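Local coordinates for UPF0311 protein RPA1785 (Rhodopseudomonas palustris, PDB 3C5O) that is of unknown function but folds as a closed antiparallel beta-barrel of the UPF0311 (DUF3237) family and assembles with further copies of itself, at residues Tyr11-Thr16 / Ile149-Val154; Arg116-Phe121 / Gln133-Gly138. All coordinates share one frame; numbering follows the deposited sequence.

Contact 1. Residues Tyr11-Thr16 / Ile149-Val154; sequences YVFTIT and IDVHQV
Val-151 is opposed by two residues, Val-12 and Phe-13, a classic beta bulge where the first and last strands of the barrel pair antiparallel. Val-12 N donates to Val-151 O at 2.9 Å, nearly straight at 174°, and Phe-13 N adds a weak bond to the same oxygen. Val-151 N in turn reaches Phe-13 O at 2.7 Å; beyond the bulge Ile-15 and Ile-149 exchange both amide bonds. The tightly packed side is the face of Phe-13, Ile-15, Ile-149 and Val-151, turned into the barrel. With chi1 of 53°, Phe-13 CG sits between the backbone N and the carbonyl carbon, and the ring lies alongside Val-151: Val-151 CB comes over one face in a CH-pi contact, 4.2 Å from the ring centroid, and Val-151 CG2 is 3.8 Å from Phe-13 CE2. Ile-15 CD1 reaches the same CG2. The face of Tyr-11, Thr-14 and Asp-150 is more polar and partly exposed. Here Thr-14 OG1 donates to Asp-150 OD1 at 2.7 Å, nearly in line with the C-O bond, and also lies at the edge of the Tyr-11 ring, in its plane. Tyr-11 turns its edge toward the face of His-152 in an offset T-shaped pair, planes 66° apart. Pro-5 of the second subunit packs on Tyr-11 and Asp-150, and Thr-6 of that subunit on His-152. Strand 32-45 continues the sheet beside Thr-14 through Lys-44, strand 136-142 beside Asp-150 through Ser-139, while Ile-48 and Val-52 of strand 48-62 touch Phe-13 and Ile-15.

Contact 2. Residues Arg116-Phe121 / Gln133-Gly138; sequences RTRPRF and QYLFVG
Arg-118 sends CG opposite the backbone N (chi1 -174°) and bends at chi2, laying its guanidinium across Leu-135, whose CD1 stands 3.4 Å above the plane, over its centre. Phe-121 and Phe-136 each set CG opposite the carbonyl carbon, which brings the rings together as a T-shaped pair: CE2 of Phe-121 points to the face of Phe-136, 3.8 Å from its CD2, with planes 79° apart. Strands 114-122 and 136-142, neighbours in the closed antiparallel barrel, are joined directly by the hydrogen-bonded pair Thr-117 and Gly-138. Thr-117 N reaches Gly-138 O at 2.9 Å; Gly-138 N returns to Thr-117 O at 2.8 Å. Pro-119 has no N-H to give and sets CD against Phe-136 O at 3.4 Å; the other link of this pair, Phe-136 N to Pro-119 O, runs through a water that also accepts from Arg-118 NE. A second water links Arg-118 NH2 to Tyr-134 O, so both waters hold the guanidinium at its edge, in plane. Thr-117 OG1 is hydrogen-bonded to Asn-88 OD1 of strand 83-93, and Leu-135 N donates to Tyr-114 OH of the second subunit.

Overall arrangement
Contacts 1 and 2 lie side by side on one antiparallel barrel, their centres about 8 Å apart. Along the chain, both segments of contact 2 fall between the two of contact 1: strand 9-27 comes first, then 114-122, 136-142 and finally 146-154. Around the barrel these four strands are consecutive, since 136-142 pairs with 146-154, and that last strand meets the first. Contact 1 therefore shuts the cylinder. The two contacts probably share backbone hydrogen bonds, His-152 N to Val-137 O and Val-154 N to Leu-135 O. Both also touch the second subunit, placing this part of the wall at the subunit interface.

Contact 1. Residues Tyr11-Thr16 / Ile149-Val154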
loop_
_atom_site.group_PDB
_atom_site.type_symbol
_atom_site.label_atom_id
_atom_site.label_comp_id
_atom_site.label_asym_id
_atom_site.label_seq_id
_atom_site.Cartn_x
_atom_site.Cartn_y
_atom_site.Cartn_z
ATOM N N TYR B 11 5.923 26.409 -5.230
ATOM C CA TYR B 11 6.956 25.616 -5.874
ATOM C C TYR B 11 8.173 25.569 -4.983
ATOM O O TYR B 11 8.622 26.611 -4.496
ATOM C CB TYR B 11 7.331 26.207 -7.235
ATOM C CG TYR B 11 8.613 25.631 -7.789
ATOM C CD1 TYR B 11 8.624 24.375 -8.383
ATOM C CD2 TYR B 11 9.814 26.339 -7.696
ATOM C CE1 TYR B 11 9.791 23.823 -8.880
ATOM C CE2 TYR B 11 10.996 25.800 -8.175
ATOM C CZ TYR B 11 10.975 24.537 -8.768
ATOM O OH TYR B 11 12.142 24.000 -9.261
ATOM N N VAL B 12 8.706 24.373 -4.744
ATOM C CA VAL B 12 9.882 24.253 -3.890
ATOM C C VAL B 12 11.120 23.717 -4.621
ATOM O O VAL B 12 12.207 24.235 -4.435
ATOM C CB VAL B 12 9.617 23.443 -2.570
ATOM C CG1 VAL B 12 8.794 24.258 -1.597
ATOM C CG2 VAL B 12 8.940 22.101 -2.861
ATOM N N PHE B 13 10.985 22.671 -5.425
ATOM C CA PHE B 13 12.173 22.169 -6.128
ATOM C C PHE B 13 11.814 21.269 -7.264
ATOM O O PHE B 13 10.670 20.829 -7.365
ATOM C CB PHE B 13 13.177 21.470 -5.165
ATOM C CG PHE B 13 12.572 20.386 -4.303
ATOM C CD1 PHE B 13 12.206 20.657 -2.984
ATOM C CD2 PHE B 13 12.395 19.095 -4.795
ATOM C CE1 PHE B 13 11.656 19.678 -2.193
ATOM C CE2 PHE B 13 11.844 18.095 -3.996
ATOM C CZ PHE B 13 11.477 18.389 -2.693
ATOM N N THR B 14 12.800 20.994 -8.114
ATOM C CA THR B 14 12.630 20.094 -9.252
ATOM C C THR B 14 13.506 18.834 -9.110
ATOM O O THR B 14 14.695 18.926 -8.762
ATOM C CB THR B 14 12.893 20.828 -10.570
ATOM O OG1 THR B 14 11.987 21.933 -10.673
ATOM C CG2 THR B 14 12.671 19.913 -11.770
ATOM N N ILE B 15 12.875 17.669 -9.312
ATOM C CA ILE B 15 13.560 16.366 -9.416
ATOM C C ILE B 15 13.618 15.956 -10.882
ATOM O O ILE B 15 12.575 15.857 -11.552
ATOM C CB ILE B 15 12.807 15.219 -8.667
ATOM C CG1 ILE B 15 12.661 15.532 -7.169
ATOM C CG2 ILE B 15 13.524 13.877 -8.865
ATOM C CD1 ILE B 15 11.783 14.513 -6.425
ATOM N N THR B 16 14.830 15.741 -11.379
ATOM C CA THR B 16 15.036 15.245 -12.720
ATOM C C THR B 16 15.510 13.800 -12.596
ATOM O O THR B 16 16.608 13.560 -12.119
ATOM C CB THR B 16 16.095 16.087 -13.456
ATOM O OG1 THR B 16 15.648 17.443 -13.546
ATOM C CG2 THR B 16 16.348 15.567 -14.859
ATOM N N ILE B 149 10.135 16.459 -12.614
ATOM C CA ILE B 149 9.010 16.677 -11.712
ATOM C C ILE B 149 9.244 17.986 -11.011
ATOM O O ILE B 149 10.213 18.124 -10.270
ATOM C CB ILE B 149 8.943 15.656 -10.520
ATOM C CG1 ILE B 149 9.663 14.297 -10.782
ATOM C CG2 ILE B 149 7.515 15.617 -9.889
ATOM C CD1 ILE B 149 8.993 13.354 -11.628
ATOM N N ASP B 150 8.338 18.926 -11.207
ATOM C CA ASP B 150 8.346 20.165 -10.461
ATOM C C ASP B 150 7.509 19.949 -9.230
ATOM O O ASP B 150 6.306 19.691 -9.329
ATOM C CB ASP B 150 7.764 21.282 -11.307
ATOM C CG ASP B 150 8.629 21.601 -12.490
ATOM O OD1 ASP B 150 9.848 21.810 -12.302
ATOM O OD2 ASP B 150 8.091 21.649 -13.614
ATOM N N VAL B 151 8.149 20.047 -8.075
ATOM C CA VAL B 151 7.532 19.689 -6.795
ATOM C C VAL B 151 7.001 20.950 -6.111
ATOM O O VAL B 151 7.712 21.942 -5.970
ATOM C CB VAL B 151 8.535 18.929 -5.853
ATOM C CG1 VAL B 151 7.883 18.573 -4.510
ATOM C CG2 VAL B 151 9.078 17.638 -6.523
ATOM N N HIS B 152 5.748 20.892 -5.686
ATOM C CA HIS B 152 5.098 22.001 -5.041
ATOM C C HIS B 152 4.685 21.599 -3.645
ATOM O O HIS B 152 4.104 20.538 -3.462
ATOM C CB HIS B 152 3.872 22.407 -5.851
ATOM C CG HIS B 152 4.194 22.747 -7.268
ATOM N ND1 HIS B 152 4.478 24.027 -7.674
ATOM C CD2 HIS B 152 4.323 21.969 -8.367
ATOM C CE1 HIS B 152 4.738 24.035 -8.967
ATOM N NE2 HIS B 152 4.657 22.797 -9.413
ATOM N N GLN B 153 4.981 22.450 -2.673
ATOM C CA GLN B 153 4.587 22.241 -1.291
ATOM C C GLN B 153 3.134 22.666 -1.138
ATOM O O GLN B 153 2.786 23.785 -1.534
ATOM C CB GLN B 153 5.463 23.113 -0.400
ATOM C CG GLN B 153 5.323 22.853 1.072
ATOM C CD GLN B 153 6.059 23.877 1.924
ATOM O OE1 GLN B 153 6.337 23.640 3.102
ATOM N NE2 GLN B 153 6.353 25.030 1.344
ATOM N N VAL B 154 2.285 21.790 -0.585
ATOM C CA VAL B 154 0.895 22.173 -0.299
ATOM C C VAL B 154 0.825 22.895 1.036
ATOM O O VAL B 154 1.209 22.359 2.092
ATOM C CB VAL B 154 -0.094 20.999 -0.278
ATOM C CG1 VAL B 154 -1.494 21.480 0.174
ATOM C CG2 VAL B 154 -0.172 20.323 -1.652
#

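Contact 2. Residues Arg116-Phe121 / Gln133-Gly138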
loop_
_atom_site.group_PDB
_atom_site.type_symbol
_atom_site.label_atom_id
_atom_site.label_comp_id
_atom_site.label_asym_id
_atom_site.label_seq_id
_atom_site.Cartn_x
_atom_site.Cartn_y
_atom_site.Cartn_z
ATOM N N ARG B 116 0.673 14.358 -13.249
ATOM C CA ARG B 116 0.648 14.855 -11.887
ATOM C C ARG B 116 0.789 13.707 -10.904
ATOM O O ARG B 116 0.257 12.598 -11.121
ATOM C CB ARG B 116 -0.623 15.675 -11.587
ATOM C CG ARG B 116 -1.048 16.697 -12.701
ATOM C CD ARG B 116 -0.272 18.040 -12.726
ATOM N NE ARG B 116 -0.813 18.917 -13.789
ATOM C CZ ARG B 116 -0.407 18.912 -15.061
ATOM N NH1 ARG B 116 0.570 18.126 -15.442
ATOM N NH2 ARG B 116 -0.946 19.723 -15.964
ATOM N N THR B 117 1.513 13.982 -9.821
ATOM C CA THR B 117 1.845 12.968 -8.852
ATOM C C THR B 117 1.806 13.533 -7.443
ATOM O O THR B 117 1.739 14.754 -7.239
ATOM C CB THR B 117 3.291 12.451 -9.047
ATOM O OG1 THR B 117 4.197 13.424 -8.520
ATOM C CG2 THR B 117 3.632 12.216 -10.493
ATOM N N ARG B 118 1.867 12.635 -6.464
ATOM C CA ARG B 118 2.052 13.056 -5.075
ATOM C C ARG B 118 3.357 12.445 -4.590
ATOM O O ARG B 118 3.405 11.255 -4.335
ATOM C CB ARG B 118 0.906 12.597 -4.193
ATOM C CG ARG B 118 1.037 13.154 -2.799
ATOM C CD ARG B 118 0.626 12.159 -1.750
ATOM N NE ARG B 118 1.327 12.451 -0.507
ATOM C CZ ARG B 118 1.071 11.870 0.656
ATOM N NH1 ARG B 118 0.093 10.977 0.764
ATOM N NH2 ARG B 118 1.775 12.217 1.723
ATOM N N PRO B 119 4.428 13.255 -4.508
ATOM C CA PRO B 119 5.668 12.776 -3.906
ATOM C C PRO B 119 5.691 12.804 -2.377
ATOM O O PRO B 119 5.382 13.842 -1.753
ATOM C CB PRO B 119 6.726 13.699 -4.492
ATOM C CG PRO B 119 5.976 14.969 -4.850
ATOM C CD PRO B 119 4.537 14.633 -5.018
ATOM N N ARG B 120 6.083 11.678 -1.781
ATOM C CA ARG B 120 6.195 11.541 -0.337
ATOM C C ARG B 120 7.649 11.223 0.042
ATOM O O ARG B 120 8.261 10.305 -0.502
ATOM C CB ARG B 120 5.245 10.442 0.169
ATOM C CG ARG B 120 4.938 10.541 1.664
ATOM C CD ARG B 120 4.255 9.303 2.202
ATOM N NE ARG B 120 5.120 8.156 2.003
ATOM C CZ ARG B 120 5.979 7.680 2.896
ATOM N NH1 ARG B 120 6.720 6.637 2.574
ATOM N NH2 ARG B 120 6.078 8.222 4.096
ATOM N N PHE B 121 8.191 11.992 0.983
ATOM C CA PHE B 121 9.597 11.909 1.370
ATOM C C PHE B 121 9.776 11.355 2.765
ATOM O O PHE B 121 8.933 11.584 3.644
ATOM C CB PHE B 121 10.239 13.299 1.274
ATOM C CG PHE B 121 10.016 13.963 -0.053
ATOM C CD1 PHE B 121 10.711 13.535 -1.170
ATOM C CD2 PHE B 121 9.091 14.996 -0.179
ATOM C CE1 PHE B 121 10.484 14.120 -2.417
ATOM C CE2 PHE B 121 8.865 15.619 -1.415
ATOM C CZ PHE B 121 9.559 15.172 -2.537
ATOM N N GLN B 133 6.619 16.797 6.816
ATOM C CA GLN B 133 5.613 17.549 7.559
ATOM C C GLN B 133 4.555 18.252 6.681
ATOM O O GLN B 133 3.655 18.927 7.196
ATOM C CB GLN B 133 6.300 18.583 8.459
ATOM C CG GLN B 133 7.351 18.014 9.405
ATOM C CD GLN B 133 8.011 19.105 10.262
ATOM O OE1 GLN B 133 7.693 20.300 10.153
ATOM N NE2 GLN B 133 8.936 18.693 11.112
ATOM N N TYR B 134 4.674 18.105 5.366
ATOM C CA TYR B 134 3.765 18.722 4.399
ATOM C C TYR B 134 3.353 17.688 3.356
ATOM O O TYR B 134 4.043 16.699 3.154
ATOM C CB TYR B 134 4.441 19.904 3.690
ATOM C CG TYR B 134 4.777 21.079 4.592
ATOM C CD1 TYR B 134 3.861 22.122 4.784
ATOM C CD2 TYR B 134 6.004 21.159 5.233
ATOM C CE1 TYR B 134 4.162 23.211 5.602
ATOM C CE2 TYR B 134 6.316 22.240 6.074
ATOM C CZ TYR B 134 5.389 23.263 6.253
ATOM O OH TYR B 134 5.695 24.340 7.061
ATOM N N LEU B 135 2.230 17.923 2.695
ATOM C CA LEU B 135 1.909 17.192 1.483
ATOM C C LEU B 135 2.550 17.924 0.313
ATOM O O LEU B 135 2.702 19.158 0.346
ATOM C CB LEU B 135 0.406 17.170 1.296
ATOM C CG LEU B 135 -0.307 16.120 0.468
ATOM C CD1 LEU B 135 -0.480 14.914 1.321
ATOM C CD2 LEU B 135 -1.664 16.665 0.078
ATOM N N PHE B 136 2.910 17.183 -0.730
ATOM C CA PHE B 136 3.497 17.794 -1.910
ATOM C C PHE B 136 2.774 17.282 -3.134
ATOM O O PHE B 136 2.223 16.169 -3.141
ATOM C CB PHE B 136 4.993 17.480 -2.020
ATOM C CG PHE B 136 5.818 17.987 -0.869
ATOM C CD1 PHE B 136 6.523 19.175 -0.970
ATOM C CD2 PHE B 136 5.933 17.246 0.306
ATOM C CE1 PHE B 136 7.292 19.653 0.103
ATOM C CE2 PHE B 136 6.706 17.707 1.373
ATOM C CZ PHE B 136 7.387 18.917 1.272
ATOM N N VAL B 137 2.753 18.102 -4.177
ATOM C CA VAL B 137 2.191 17.675 -5.460
ATOM C C VAL B 137 3.261 17.891 -6.524
ATOM O O VAL B 137 3.932 18.907 -6.540
ATOM C CB VAL B 137 0.914 18.470 -5.815
ATOM C CG1 VAL B 137 0.349 18.050 -7.176
ATOM C CG2 VAL B 137 -0.147 18.263 -4.759
ATOM N N GLY B 138 3.429 16.923 -7.414
ATOM C CA GLY B 138 4.370 17.072 -8.518
ATOM C C GLY B 138 3.689 17.283 -9.854
ATOM O O GLY B 138 2.736 16.589 -10.166
HETATM O O HOH W 1 3.988 14.033 2.801
HETATM O O HOH W 2 3.594 14.208 -0.066
#